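Local coordinates for putative DNA binding protein (Bacteroides thetaiotaomicron VPI-5482, PDB 3HTN), which is of unknown function but binds metal ions and, as a member of the plants and prokaryotes conserved (PCC) family, may bind DNA, at residues M8-V20 against K30-L42. Sequence-based numbering, arbitrary orientation. Where two conformers were deposited one is given.
Sequences MYSYKKIGNKYIV and KALNAFCKEKGIL. With SO4 (sulfate ion), chain F.
The F35 ring pushes its edge against three tyrosines: CD1 sits 3.5 Å from Y9 CE1, CE1 points at the face of Y11, nearest CG, and CZ reaches CG of Y18. All three are edge-to-face (T-shaped) pairs with F35 giving the edge, most nearly perpendicular at Y9, where the planes stand at 83°. One face of F35 takes V20 CG2 over its centre, a CH-pi contact 3.8 Å from the ring centroid; on the opposite face lies K39 CG, near the rim. F35 reaches this aromatic cluster because chi1 of -179° turns CG away from the backbone N, while its own CB packs over the face of Y9. Here the N-terminal beta hairpin, strands 9-14 and 17-22 joined by a type II' turn, lies across helix 28-39 of this PCC-family protein; strand 9-14 is an outermost strand, within this chain, of the large antiparallel sheet, and the helix's other side rests on strand 91-101. Y9 OH donates a very short 2.4 Å hydrogen bond to E38 OE1, which lies in the plane of the tyrosine ring. K39, bent at chi2 (-62°), lets NZ donate a 2.6 Å hydrogen bond to Y11 OH, and a water links that hydroxyl to E38 OE2. A phenylalanine in place of Y11 would probably leave K39 NZ without this acceptor and the water without one partner. A second water joins Y18 OH to K39 O. At the helix's other end, M8, a selenomethionine, packs CB against A31 CB at 4.0 Å, and its SE lies 4.0 Å from K30 CE.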
loop_
_atom_site.group_PDB
_atom_site.type_symbol
_atom_site.label_atom_id
_atom_site.label_comp_id
_atom_site.label_asym_id
_atom_site.label_seq_id
_atom_site.Cartn_x
_atom_site.Cartn_y
_atom_site.Cartn_z
HETATM N N MSE A 8 -18.814 -10.550 12.555
HETATM C CA MSE A 8 -17.865 -9.439 12.477
HETATM C C MSE A 8 -17.617 -8.882 11.074
HETATM O O MSE A 8 -17.001 -7.829 10.943
HETATM C CB MSE A 8 -16.545 -9.871 13.116
HETATM C CG MSE A 8 -16.622 -9.923 14.628
HETATM SE SE MSE A 8 -14.911 -10.312 15.397
HETATM C CE MSE A 8 -14.834 -12.214 14.944
ATOM N N TYR A 9 -18.103 -9.553 10.032
ATOM C CA TYR A 9 -17.824 -9.117 8.672
ATOM C C TYR A 9 -18.748 -9.785 7.679
ATOM O O TYR A 9 -19.412 -10.787 7.997
ATOM C CB TYR A 9 -16.368 -9.485 8.294
ATOM C CG TYR A 9 -16.036 -10.922 8.581
ATOM C CD1 TYR A 9 -16.480 -11.956 7.746
ATOM C CD2 TYR A 9 -15.326 -11.267 9.732
ATOM C CE1 TYR A 9 -16.227 -13.282 8.062
ATOM C CE2 TYR A 9 -15.062 -12.591 10.045
ATOM C CZ TYR A 9 -15.501 -13.586 9.202
ATOM O OH TYR A 9 -15.232 -14.897 9.532
ATOM N N SER A 10 -18.803 -9.209 6.480
ATOM C CA SER A 10 -19.440 -9.816 5.314
ATOM C C SER A 10 -18.363 -9.817 4.234
ATOM O O SER A 10 -17.461 -8.967 4.245
ATOM C CB SER A 10 -20.685 -9.049 4.874
ATOM O OG SER A 10 -20.385 -7.719 4.497
ATOM N N TYR A 11 -18.454 -10.749 3.294
ATOM C CA TYR A 11 -17.424 -10.908 2.284
ATOM C C TYR A 11 -17.956 -11.392 0.943
ATOM O O TYR A 11 -19.077 -11.881 0.855
ATOM C CB TYR A 11 -16.341 -11.865 2.783
ATOM C CG TYR A 11 -16.845 -13.261 2.930
ATOM C CD1 TYR A 11 -17.444 -13.671 4.111
ATOM C CD2 TYR A 11 -16.724 -14.177 1.894
ATOM C CE1 TYR A 11 -17.930 -14.944 4.257
ATOM C CE2 TYR A 11 -17.213 -15.464 2.028
ATOM C CZ TYR A 11 -17.815 -15.834 3.218
ATOM O OH TYR A 11 -18.290 -17.107 3.378
ATOM N N LYS A 12 -17.120 -11.242 -0.084
ATOM C CA LYS A 12 -17.381 -11.774 -1.408
ATOM C C LYS A 12 -16.126 -12.449 -1.931
ATOM O O LYS A 12 -15.078 -11.839 -1.990
ATOM C CB LYS A 12 -17.813 -10.666 -2.370
ATOM C CG LYS A 12 -18.149 -11.137 -3.770
ATOM C CD LYS A 12 -18.586 -9.951 -4.610
ATOM C CE LYS A 12 -18.929 -10.385 -6.017
ATOM N NZ LYS A 12 -20.050 -11.372 -6.034
ATOM N N LYS A 13 -16.246 -13.706 -2.331
ATOM C CA LYS A 13 -15.121 -14.427 -2.897
ATOM C C LYS A 13 -15.010 -14.153 -4.381
ATOM O O LYS A 13 -15.988 -14.324 -5.118
ATOM C CB LYS A 13 -15.282 -15.929 -2.686
ATOM C CG LYS A 13 -14.057 -16.740 -3.065
ATOM C CD LYS A 13 -14.260 -18.205 -2.682
ATOM C CE LYS A 13 -13.051 -19.053 -3.055
ATOM N NZ LYS A 13 -12.849 -19.096 -4.538
ATOM N N ILE A 14 -13.816 -13.775 -4.825
ATOM C CA ILE A 14 -13.547 -13.520 -6.249
ATOM C C ILE A 14 -12.230 -14.197 -6.592
ATOM O O ILE A 14 -11.167 -13.642 -6.353
ATOM C CB ILE A 14 -13.458 -12.042 -6.621
ATOM C CG1 ILE A 14 -14.718 -11.280 -6.194
ATOM C CG2 ILE A 14 -13.287 -11.942 -8.158
ATOM C CD1 ILE A 14 -14.666 -9.802 -6.477
ATOM N N GLY A 15 -12.319 -15.405 -7.131
ATOM C CA GLY A 15 -11.142 -16.175 -7.458
ATOM C C GLY A 15 -10.325 -16.473 -6.215
ATOM O O GLY A 15 -10.866 -16.981 -5.236
ATOM N N ASN A 16 -9.053 -16.073 -6.245
ATOM C CA ASN A 16 -8.114 -16.304 -5.148
ATOM C C ASN A 16 -8.162 -15.211 -4.071
ATOM O O ASN A 16 -7.359 -15.243 -3.141
ATOM C CB ASN A 16 -6.674 -16.446 -5.700
ATOM C CG ASN A 16 -6.149 -15.159 -6.389
ATOM O OD1 ASN A 16 -6.920 -14.287 -6.790
ATOM N ND2 ASN A 16 -4.829 -15.060 -6.534
ATOM N N LYS A 17 -9.098 -14.267 -4.202
ATOM C CA LYS A 17 -9.238 -13.170 -3.273
ATOM C C LYS A 17 -10.614 -13.133 -2.642
ATOM O O LYS A 17 -11.572 -13.735 -3.140
ATOM C CB LYS A 17 -8.995 -11.853 -4.009
ATOM C CG LYS A 17 -7.567 -11.728 -4.488
ATOM C CD LYS A 17 -7.292 -10.401 -5.145
ATOM C CE LYS A 17 -5.979 -10.451 -5.902
ATOM N NZ LYS A 17 -6.184 -11.165 -7.197
ATOM N N TYR A 18 -10.689 -12.408 -1.537
ATOM C CA TYR A 18 -11.928 -12.117 -0.869
ATOM C C TYR A 18 -11.981 -10.628 -0.609
ATOM O O TYR A 18 -11.010 -10.044 -0.174
ATOM C CB TYR A 18 -12.035 -12.827 0.466
ATOM C CG TYR A 18 -11.992 -14.326 0.417
ATOM C CD1 TYR A 18 -13.157 -15.054 0.319
ATOM C CD2 TYR A 18 -10.785 -15.022 0.536
ATOM C CE1 TYR A 18 -13.124 -16.443 0.306
ATOM C CE2 TYR A 18 -10.750 -16.394 0.528
ATOM C CZ TYR A 18 -11.917 -17.096 0.415
ATOM O OH TYR A 18 -11.878 -18.475 0.389
ATOM N N ILE A 19 -13.124 -10.028 -0.883
ATOM C CA ILE A 19 -13.371 -8.652 -0.518
ATOM C C ILE A 19 -14.086 -8.748 0.813
ATOM O O ILE A 19 -15.179 -9.320 0.880
ATOM C CB ILE A 19 -14.246 -7.906 -1.555
ATOM C CG1 ILE A 19 -13.637 -8.031 -2.956
ATOM C CG2 ILE A 19 -14.434 -6.474 -1.165
ATOM C CD1 ILE A 19 -12.152 -7.841 -3.053
ATOM N N VAL A 20 -13.476 -8.188 1.855
ATOM C CA VAL A 20 -14.017 -8.279 3.203
ATOM C C VAL A 20 -14.455 -6.909 3.675
ATOM O O VAL A 20 -13.670 -5.964 3.641
ATOM C CB VAL A 20 -12.996 -8.869 4.163
ATOM C CG1 VAL A 20 -13.569 -9.002 5.570
ATOM C CG2 VAL A 20 -12.517 -10.210 3.616
ATOM N N LYS A 30 -8.914 -8.496 15.139
ATOM C CA LYS A 30 -9.680 -9.650 15.583
ATOM C C LYS A 30 -10.546 -10.186 14.434
ATOM O O LYS A 30 -10.605 -11.388 14.200
ATOM C CB LYS A 30 -10.577 -9.253 16.757
ATOM C CG LYS A 30 -11.383 -10.392 17.418
ATOM C CD LYS A 30 -12.338 -9.848 18.464
ATOM C CE LYS A 30 -13.308 -10.929 18.956
ATOM N NZ LYS A 30 -14.316 -10.384 19.932
ATOM N N ALA A 31 -11.226 -9.286 13.737
ATOM C CA ALA A 31 -12.091 -9.680 12.638
ATOM C C ALA A 31 -11.312 -10.323 11.500
ATOM O O ALA A 31 -11.715 -11.349 10.954
ATOM C CB ALA A 31 -12.913 -8.492 12.129
ATOM N N LEU A 32 -10.199 -9.719 11.124
ATOM C CA LEU A 32 -9.385 -10.302 10.043
ATOM C C LEU A 32 -8.832 -11.654 10.425
ATOM O O LEU A 32 -8.786 -12.566 9.583
ATOM C CB LEU A 32 -8.274 -9.353 9.610
ATOM C CG LEU A 32 -8.740 -8.090 8.892
ATOM C CD1 LEU A 32 -7.628 -7.044 8.839
ATOM C CD2 LEU A 32 -9.251 -8.357 7.456
ATOM N N ASN A 33 -8.398 -11.803 11.674
ATOM C CA ASN A 33 -7.933 -13.104 12.162
ATOM C C ASN A 33 -9.035 -14.134 12.009
ATOM O O ASN A 33 -8.829 -15.199 11.418
ATOM C CB ASN A 33 -7.483 -13.034 13.634
ATOM C CG ASN A 33 -6.052 -12.562 13.791
ATOM O OD1 ASN A 33 -5.110 -13.310 13.538
ATOM N ND2 ASN A 33 -5.883 -11.332 14.235
ATOM N N ALA A 34 -10.222 -13.775 12.488
ATOM C CA ALA A 34 -11.385 -14.666 12.453
ATOM C C ALA A 34 -11.759 -15.058 11.016
ATOM O O ALA A 34 -12.099 -16.224 10.750
ATOM C CB ALA A 34 -12.562 -14.000 13.146
ATOM N N PHE A 35 -11.669 -14.097 10.097
ATOM C CA PHE A 35 -11.926 -14.366 8.703
ATOM C C PHE A 35 -10.971 -15.405 8.124
ATOM O O PHE A 35 -11.386 -16.353 7.492
ATOM C CB PHE A 35 -11.811 -13.086 7.882
ATOM C CG PHE A 35 -12.081 -13.324 6.456
ATOM C CD1 PHE A 35 -13.369 -13.477 6.037
ATOM C CD2 PHE A 35 -11.046 -13.491 5.545
ATOM C CE1 PHE A 35 -13.650 -13.771 4.727
ATOM C CE2 PHE A 35 -11.319 -13.804 4.253
ATOM C CZ PHE A 35 -12.622 -13.922 3.836
ATOM N N CYS A 36 -9.681 -15.189 8.331
ATOM C CA CYS A 36 -8.665 -16.092 7.829
ATOM C C CYS A 36 -8.819 -17.477 8.434
ATOM O O CYS A 36 -8.629 -18.485 7.752
ATOM C CB CYS A 36 -7.262 -15.555 8.114
ATOM S SG CYS A 36 -6.863 -14.047 7.223
ATOM N N LYS A 37 -9.146 -17.519 9.719
ATOM C CA LYS A 37 -9.381 -18.791 10.384
ATOM C C LYS A 37 -10.588 -19.492 9.752
ATOM O O LYS A 37 -10.517 -20.677 9.404
ATOM C CB LYS A 37 -9.597 -18.580 11.880
ATOM C CG LYS A 37 -9.844 -19.880 12.644
ATOM C CD LYS A 37 -9.867 -19.685 14.148
ATOM C CE LYS A 37 -10.307 -20.982 14.844
ATOM N NZ LYS A 37 -10.263 -20.847 16.327
ATOM N N GLU A 38 -11.694 -18.766 9.594
ATOM C CA GLU A 38 -12.908 -19.332 8.995
ATOM C C GLU A 38 -12.636 -19.922 7.610
ATOM O O GLU A 38 -13.150 -21.000 7.273
ATOM C CB GLU A 38 -14.012 -18.269 8.862
ATOM C CG GLU A 38 -15.289 -18.817 8.205
ATOM C CD GLU A 38 -16.384 -17.780 7.879
ATOM O OE1 GLU A 38 -16.252 -16.581 8.205
ATOM O OE2 GLU A 38 -17.415 -18.210 7.291
ATOM N N LYS A 39 -11.845 -19.216 6.811
ATOM C CA LYS A 39 -11.565 -19.622 5.437
ATOM C C LYS A 39 -10.338 -20.514 5.302
ATOM O O LYS A 39 -10.025 -20.950 4.195
ATOM C CB LYS A 39 -11.464 -18.398 4.521
ATOM C CG LYS A 39 -12.754 -17.579 4.446
ATOM C CD LYS A 39 -13.899 -18.422 3.876
ATOM C CE LYS A 39 -15.167 -17.676 3.692
ATOM N NZ LYS A 39 -16.224 -18.602 3.153
ATOM N N GLY A 40 -9.701 -20.856 6.416
ATOM C CA GLY A 40 -8.547 -21.751 6.407
ATOM C C GLY A 40 -7.379 -21.212 5.609
ATOM O O GLY A 40 -6.666 -21.982 4.970
ATOM N N ILE A 41 -7.167 -19.895 5.656
ATOM C CA ILE A 41 -6.128 -19.277 4.842
ATOM C C ILE A 41 -4.787 -19.504 5.532
ATOM O O ILE A 41 -4.589 -19.102 6.668
ATOM C CB ILE A 41 -6.373 -17.798 4.627
ATOM C CG1 ILE A 41 -7.687 -17.603 3.870
ATOM C CG2 ILE A 41 -5.232 -17.217 3.835
ATOM C CD1 ILE A 41 -8.093 -16.165 3.659
ATOM N N LEU A 42 -3.891 -20.178 4.830
ATOM C CA LEU A 42 -2.593 -20.549 5.385
ATOM C C LEU A 42 -1.558 -19.447 5.230
ATOM O O LEU A 42 -0.683 -19.289 6.082
ATOM C CB LEU A 42 -2.108 -21.823 4.685
ATOM C CG LEU A 42 -3.037 -23.037 4.745
ATOM C CD1 LEU A 42 -2.453 -24.161 3.925
ATOM C CD2 LEU A 42 -3.231 -23.434 6.197
HETATM S S SO4 F . -3.354 -12.181 -9.061
HETATM O O1 SO4 F . -3.836 -12.932 -7.905
HETATM O O2 SO4 F . -4.474 -11.882 -9.947
HETATM O O3 SO4 F . -2.365 -12.973 -9.785
HETATM O O4 SO4 F . -2.744 -10.927 -8.599
HETATM O O HOH W 1 -19.572 -17.447 6.087
HETATM O O HOH W 2 -9.787 -19.772 1.363
#